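Local coordinates for alpha-hemoglobin-stabilizing protein (Homo sapiens, PDB 1Z8U), which acts as a chaperone that binds free alpha-hemoglobin and keeps it from aggregating and precipitating during normal erythroid cell development, at residues E69-Q72 / E73-L77; V40-D43 / W44-Y48. The protein carries 1 engineered substitution. All blocks are in the same frame, centred on the assembly; numbering follows the deposited sequence.

Contact 1. Residues E69-Q72 / E73-L77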
ATOM      1  N   GLU A  69      20.132   3.057  10.522  1.00 95.17           N
ATOM      2  CA  GLU A  69      19.583   2.853  11.857  1.00 95.52           C
ATOM      3  C   GLU A  69      18.076   2.675  11.729  1.00 93.13           C
ATOM      4  O   GLU A  69      17.477   1.837  12.404  1.00 91.32           O
ATOM      5  CB  GLU A  69      19.882   4.047  12.773  1.00100.36           C
ATOM      6  CG  GLU A  69      19.675   3.739  14.259  1.00109.77           C
ATOM      7  CD  GLU A  69      19.445   4.981  15.108  1.00115.62           C
ATOM      8  OE1 GLU A  69      20.237   5.941  14.994  1.00119.72           O
ATOM      9  OE2 GLU A  69      18.473   4.995  15.899  1.00118.78           O
ATOM     10  N   LEU A  70      17.468   3.474  10.856  1.00 91.37           N
ATOM     11  CA  LEU A  70      16.031   3.397  10.625  1.00 88.94           C
ATOM     12  C   LEU A  70      15.659   1.967  10.242  1.00 88.88           C
ATOM     13  O   LEU A  70      14.897   1.305  10.952  1.00 86.40           O
ATOM     14  CB  LEU A  70      15.618   4.362   9.506  1.00 86.71           C
ATOM     15  CG  LEU A  70      14.183   4.247   8.972  1.00 84.24           C
ATOM     16  CD1 LEU A  70      13.169   4.565  10.071  1.00 82.17           C
ATOM     17  CD2 LEU A  70      14.022   5.189   7.792  1.00 83.22           C
ATOM     18  N   ARG A  71      16.205   1.494   9.123  1.00 90.24           N
ATOM     19  CA  ARG A  71      15.926   0.141   8.664  1.00 93.74           C
ATOM     20  C   ARG A  71      16.127  -0.880   9.784  1.00 96.61           C
ATOM     21  O   ARG A  71      15.348  -1.829   9.899  1.00 97.73           O
ATOM     22  CB  ARG A  71      16.802  -0.210   7.458  1.00 92.76           C
ATOM     23  CG  ARG A  71      16.747  -1.680   7.083  1.00 94.84           C
ATOM     24  CD  ARG A  71      17.302  -1.934   5.695  1.00 98.18           C
ATOM     25  NE  ARG A  71      16.260  -1.838   4.677  1.00102.84           N
ATOM     26  CZ  ARG A  71      16.481  -1.882   3.366  1.00104.82           C
ATOM     27  NH1 ARG A  71      17.719  -2.019   2.902  1.00106.01           N
ATOM     28  NH2 ARG A  71      15.462  -1.792   2.518  1.00105.09           N
ATOM     29  N   GLN A  72      17.161  -0.687  10.607  1.00100.29           N
ATOM     30  CA  GLN A  72      17.429  -1.594  11.725  1.00102.72           C
ATOM     31  C   GLN A  72      16.221  -1.609  12.659  1.00 99.23           C
ATOM     32  O   GLN A  72      15.822  -2.661  13.160  1.00 98.87           O
ATOM     33  CB  GLN A  72      18.649  -1.142  12.540  1.00111.22           C
ATOM     34  CG  GLN A  72      19.578  -2.233  13.043  1.00124.80           C
ATOM     35  CD  GLN A  72      19.049  -2.887  14.320  1.00132.39           C
ATOM     36  OE1 GLN A  72      18.910  -4.111  14.389  1.00137.71           O
ATOM     37  NE2 GLN A  72      18.746  -2.074  15.330  1.00138.08           N
ATOM     38  N   GLU A  73      15.652  -0.427  12.887  1.00 94.58           N
ATOM     39  CA  GLU A  73      14.500  -0.274  13.767  1.00 90.69           C
ATOM     40  C   GLU A  73      13.189  -0.724  13.133  1.00 85.87           C
ATOM     41  O   GLU A  73      12.359  -1.347  13.799  1.00 84.34           O
ATOM     42  CB  GLU A  73      14.381   1.182  14.222  1.00 95.14           C
ATOM     43  CG  GLU A  73      15.544   1.656  15.086  1.00102.95           C
ATOM     44  CD  GLU A  73      15.659   0.894  16.399  1.00106.75           C
ATOM     45  OE1 GLU A  73      16.622   1.155  17.152  1.00110.83           O
ATOM     46  OE2 GLU A  73      14.793   0.039  16.685  1.00109.71           O
ATOM     47  N   LEU A  74      13.000  -0.408  11.855  1.00 78.60           N
ATOM     48  CA  LEU A  74      11.784  -0.802  11.157  1.00 73.79           C
ATOM     49  C   LEU A  74      11.620  -2.316  11.249  1.00 74.20           C
ATOM     50  O   LEU A  74      10.509  -2.826  11.398  1.00 72.84           O
ATOM     51  CB  LEU A  74      11.851  -0.361   9.695  1.00 66.98           C
ATOM     52  CG  LEU A  74      11.794   1.155   9.501  1.00 63.82           C
ATOM     53  CD1 LEU A  74      12.151   1.511   8.075  1.00 63.37           C
ATOM     54  CD2 LEU A  74      10.411   1.659   9.854  1.00 62.00           C
ATOM     55  N   ASN A  75      12.741  -3.022  11.173  1.00 75.93           N
ATOM     56  CA  ASN A  75      12.749  -4.477  11.257  1.00 79.26           C
ATOM     57  C   ASN A  75      12.336  -4.938  12.646  1.00 81.01           C
ATOM     58  O   ASN A  75      11.610  -5.917  12.793  1.00 80.46           O
ATOM     59  CB  ASN A  75      14.146  -5.010  10.948  1.00 79.49           C
ATOM     60  CG  ASN A  75      14.625  -4.624   9.567  1.00 80.75           C
ATOM     61  OD1 ASN A  75      15.755  -4.924   9.182  1.00 81.76           O
ATOM     62  ND2 ASN A  75      13.768  -3.954   8.809  1.00 82.72           N
ATOM     63  N   THR A  76      12.799  -4.223  13.664  1.00 85.68           N
ATOM     64  CA  THR A  76      12.486  -4.564  15.047  1.00 91.60           C
ATOM     65  C   THR A  76      10.981  -4.516  15.321  1.00 91.38           C
ATOM     66  O   THR A  76      10.480  -5.229  16.195  1.00 92.81           O
ATOM     67  CB  THR A  76      13.220  -3.623  16.027  1.00 93.08           C
ATOM     68  OG1 THR A  76      14.620  -3.617  15.716  1.00 95.09           O
ATOM     69  CG2 THR A  76      13.036  -4.097  17.465  1.00 95.20           C
ATOM     70  N   LEU A  77      10.263  -3.673  14.584  1.00 89.11           N
ATOM     71  CA  LEU A  77       8.818  -3.573  14.747  1.00 86.72           C
ATOM     72  C   LEU A  77       8.149  -4.607  13.852  1.00 85.27           C
ATOM     73  O   LEU A  77       7.192  -5.268  14.251  1.00 85.64           O
ATOM     74  CB  LEU A  77       8.323  -2.175  14.364  1.00 87.07           C
ATOM     75  CG  LEU A  77       8.508  -1.032  15.365  1.00 86.72           C
ATOM     76  CD1 LEU A  77       9.978  -0.869  15.707  1.00 90.52           C
ATOM     77  CD2 LEU A  77       7.956   0.251  14.773  1.00 85.73           C
TER
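Leu70 and Leu74, one helical turn apart, meet at their branch points: CG of Leu70 sits 3.5 Å from CD1 of Leu74, and CD1 of Leu70 rests on CG of Leu74 at 3.7 Å. The two side chains cross obliquely, their first torsions being different. Leu70 holds CG opposite its own N (chi1 170°), while Leu74 swings CG back beside the backbone N (chi1 -68°), over the preceding turn. The backbone bond from Leu74 N to Leu70 O holds this turn.

Two residues further on, the chemistry turns polar. The hydroxyl of Thr76 folds back to Gln72 O, donating a 3.0 Å hydrogen bond from OG1. Thr76 N reaches that same oxygen weakly, so the carbonyl is gripped twice. On the flank, OE2 of Glu69 and OE1 of Glu73 come within 4.4 Å, a pairing of like charges that may slightly raise the pKa of one of them.

What positions the leucines lies on the neighbouring helices. Leu70 packs on Tyr52 and Leu74 on Met45, both of helix 34-52, and Leu74 also touches Leu15 and Phe18 of helix 5-23. This is the i to i+4 spacing of an amphipathic helix, its leucine stripe turned into the core of a three-helix bundle.

Contact 2. Residues V40-D43 / W44-Y48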
ATOM      1  N   VAL A  40       5.133  -7.728   0.921  1.00 46.69           N
ATOM      2  CA  VAL A  40       4.377  -6.519   1.251  1.00 45.98           C
ATOM      3  C   VAL A  40       5.130  -5.672   2.262  1.00 48.28           C
ATOM      4  O   VAL A  40       5.428  -4.509   2.005  1.00 45.28           O
ATOM      5  CB  VAL A  40       2.987  -6.844   1.849  1.00 45.96           C
ATOM      6  CG1 VAL A  40       2.445  -5.636   2.569  1.00 45.16           C
ATOM      7  CG2 VAL A  40       2.022  -7.234   0.762  1.00 42.80           C
ATOM      8  N   VAL A  41       5.445  -6.263   3.416  1.00 54.41           N
ATOM      9  CA  VAL A  41       6.160  -5.538   4.471  1.00 55.35           C
ATOM     10  C   VAL A  41       7.492  -4.970   3.996  1.00 56.16           C
ATOM     11  O   VAL A  41       7.812  -3.821   4.296  1.00 56.97           O
ATOM     12  CB  VAL A  41       6.387  -6.428   5.730  1.00 57.36           C
ATOM     13  CG1 VAL A  41       7.153  -5.643   6.816  1.00 56.95           C
ATOM     14  CG2 VAL A  41       5.046  -6.886   6.286  1.00 56.38           C
ATOM     15  N   GLU A  42       8.272  -5.744   3.249  1.00 59.78           N
ATOM     16  CA  GLU A  42       9.539  -5.210   2.778  1.00 65.06           C
ATOM     17  C   GLU A  42       9.297  -4.021   1.862  1.00 64.36           C
ATOM     18  O   GLU A  42      10.100  -3.087   1.849  1.00 64.03           O
ATOM     19  CB  GLU A  42      10.369  -6.269   2.059  1.00 72.91           C
ATOM     20  CG  GLU A  42      11.789  -6.409   2.633  1.00 85.82           C
ATOM     21  CD  GLU A  42      12.698  -5.217   2.354  1.00 92.77           C
ATOM     22  OE1 GLU A  42      13.834  -5.190   2.889  1.00 95.90           O
ATOM     23  OE2 GLU A  42      12.283  -4.314   1.599  1.00 96.82           O
ATOM     24  N   ASP A  43       8.198  -4.043   1.100  1.00 61.88           N
ATOM     25  CA  ASP A  43       7.878  -2.912   0.227  1.00 59.37           C
ATOM     26  C   ASP A  43       7.569  -1.707   1.108  1.00 58.22           C
ATOM     27  O   ASP A  43       7.991  -0.581   0.824  1.00 55.30           O
ATOM     28  CB  ASP A  43       6.681  -3.225  -0.670  1.00 61.40           C
ATOM     29  CG  ASP A  43       7.056  -4.074  -1.873  1.00 62.01           C
ATOM     30  OD1 ASP A  43       6.145  -4.492  -2.610  1.00 64.21           O
ATOM     31  OD2 ASP A  43       8.257  -4.319  -2.094  1.00 64.02           O
ATOM     32  N   TRP A  44       6.846  -1.950   2.195  1.00 58.24           N
ATOM     33  CA  TRP A  44       6.518  -0.881   3.127  1.00 60.53           C
ATOM     34  C   TRP A  44       7.785  -0.305   3.747  1.00 60.96           C
ATOM     35  O   TRP A  44       7.868   0.898   3.980  1.00 59.83           O
ATOM     36  CB  TRP A  44       5.603  -1.388   4.234  1.00 60.70           C
ATOM     37  CG  TRP A  44       4.230  -1.735   3.762  1.00 63.40           C
ATOM     38  CD1 TRP A  44       3.615  -1.299   2.622  1.00 62.44           C
ATOM     39  CD2 TRP A  44       3.267  -2.533   4.459  1.00 64.41           C
ATOM     40  NE1 TRP A  44       2.329  -1.774   2.568  1.00 64.37           N
ATOM     41  CE2 TRP A  44       2.089  -2.536   3.683  1.00 64.47           C
ATOM     42  CE3 TRP A  44       3.284  -3.245   5.667  1.00 64.76           C
ATOM     43  CZ2 TRP A  44       0.935  -3.226   4.077  1.00 66.47           C
ATOM     44  CZ3 TRP A  44       2.141  -3.928   6.059  1.00 65.80           C
ATOM     45  CH2 TRP A  44       0.980  -3.914   5.265  1.00 65.21           C
ATOM     46  N   MET A  45       8.774  -1.153   4.018  1.00 61.20           N
ATOM     47  CA  MET A  45      10.019  -0.648   4.597  1.00 63.34           C
ATOM     48  C   MET A  45      10.852   0.063   3.534  1.00 61.16           C
ATOM     49  O   MET A  45      11.368   1.150   3.775  1.00 58.60           O
ATOM     50  CB  MET A  45      10.811  -1.778   5.272  1.00 63.98           C
ATOM     51  CG  MET A  45      10.130  -2.261   6.545  1.00 64.82           C
ATOM     52  SD  MET A  45      11.090  -3.411   7.529  1.00 66.18           S
ATOM     53  CE  MET A  45      10.434  -4.974   6.969  1.00 67.15           C
ATOM     54  N   ASN A  46      10.970  -0.535   2.353  1.00 61.52           N
ATOM     55  CA  ASN A  46      11.710   0.115   1.277  1.00 61.72           C
ATOM     56  C   ASN A  46      11.107   1.509   1.160  1.00 61.42           C
ATOM     57  O   ASN A  46      11.811   2.516   1.131  1.00 60.28           O
ATOM     58  CB  ASN A  46      11.527  -0.644  -0.043  1.00 61.10           C
ATOM     59  CG  ASN A  46      12.344  -1.924  -0.102  1.00 63.91           C
ATOM     60  OD1 ASN A  46      12.228  -2.712  -1.046  1.00 66.24           O
ATOM     61  ND2 ASN A  46      13.184  -2.135   0.903  1.00 65.07           N
ATOM     62  N   PHE A  47       9.779   1.537   1.121  1.00 61.55           N
ATOM     63  CA  PHE A  47       9.000   2.761   1.019  1.00 59.04           C
ATOM     64  C   PHE A  47       9.452   3.831   2.017  1.00 57.90           C
ATOM     65  O   PHE A  47       9.782   4.941   1.616  1.00 56.96           O
ATOM     66  CB  PHE A  47       7.508   2.421   1.213  1.00 58.78           C
ATOM     67  CG  PHE A  47       6.643   3.610   1.508  1.00 55.71           C
ATOM     68  CD1 PHE A  47       5.714   3.559   2.544  1.00 53.58           C
ATOM     69  CD2 PHE A  47       6.781   4.792   0.780  1.00 54.81           C
ATOM     70  CE1 PHE A  47       4.935   4.666   2.860  1.00 54.91           C
ATOM     71  CE2 PHE A  47       6.009   5.909   1.084  1.00 56.84           C
ATOM     72  CZ  PHE A  47       5.082   5.848   2.128  1.00 56.41           C
ATOM     73  N   TYR A  48       9.452   3.505   3.310  1.00 60.64           N
ATOM     74  CA  TYR A  48       9.874   4.457   4.344  1.00 63.08           C
ATOM     75  C   TYR A  48      11.316   4.908   4.151  1.00 65.57           C
ATOM     76  O   TYR A  48      11.640   6.085   4.296  1.00 66.32           O
ATOM     77  CB  TYR A  48       9.737   3.849   5.740  1.00 60.10           C
ATOM     78  CG  TYR A  48       8.356   3.967   6.325  1.00 59.07           C
ATOM     79  CD1 TYR A  48       7.252   3.433   5.659  1.00 57.72           C
ATOM     80  CD2 TYR A  48       8.146   4.601   7.555  1.00 56.89           C
ATOM     81  CE1 TYR A  48       5.971   3.520   6.200  1.00 56.08           C
ATOM     82  CE2 TYR A  48       6.860   4.693   8.111  1.00 57.35           C
ATOM     83  CZ  TYR A  48       5.779   4.144   7.423  1.00 56.76           C
ATOM     84  OH  TYR A  48       4.517   4.180   7.963  1.00 51.33           O
TER
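Val40 lays its CG1 methyl over one face of the Trp44 indole, 3.3 Å from the centroid of the six-membered ring and 18° off its normal, a CH-pi contact. Traced outward, the tryptophan starts with CB against Val41 O at 3.3 Å. CG passes Val40 O at 3.5 Å, and the pyrrole side, with CD1, stays near that carbonyl. At the ring fusion CE2, and beyond it CZ2, lie under the valine methyl, CZ2 at 3.2 Å. CE3 passes Val41 CA, and CG2 of Val41 touches it only loosely, at 4.1 Å. With CG beside the backbone N (chi1 -69°), the indole runs back along the preceding turn and lies alongside Val40 instead of crossing it.

Val41 uses its other methyl on Met45: CG1 meets CE at 3.4 Å, after the thioether chain bends at its last torsion. Met45 continues onto Asn75 and Ala78 of helix 60-86 and onto Phe18 of helix 5-23, so this side of helix 34-52 enters the core of the three-helix bundle.

Another side of the same helix faces a different protein chain in the assembly. There Asp43 OD1 is hydrogen-bonded to a polar side chain of that chain, and the rings of Trp44 and Phe47 meet rings of it. Phe47 CB stands 3.1 Å from Asp43 O, which also accepts the 2.8 Å hydrogen bond from Phe47 N; the ring leads away from the turn toward the partner protein.

Overall arrangement
Both contacts span successive turns of one helix, contact 1 on helix 60-86 and contact 2 on helix 34-52, with centres about 11 Å apart. They meet in the bundle where Met45 SD packs against Leu74 CB and Asn75. Nearer the surface, the guanidinium of Arg71 approaches the carboxylate of Glu42 only at long range. Contact 2 is the more buried, with four of its touching residues covered and none exposed; contact 1 has two buried leucines and three exposed residues. Contact 1 pairs aliphatic packing with polar and acidic side chains and touches no other chain of the assembly. Contact 2 is richer in aromatic groups, and five of its residues lie within reach of the partner protein.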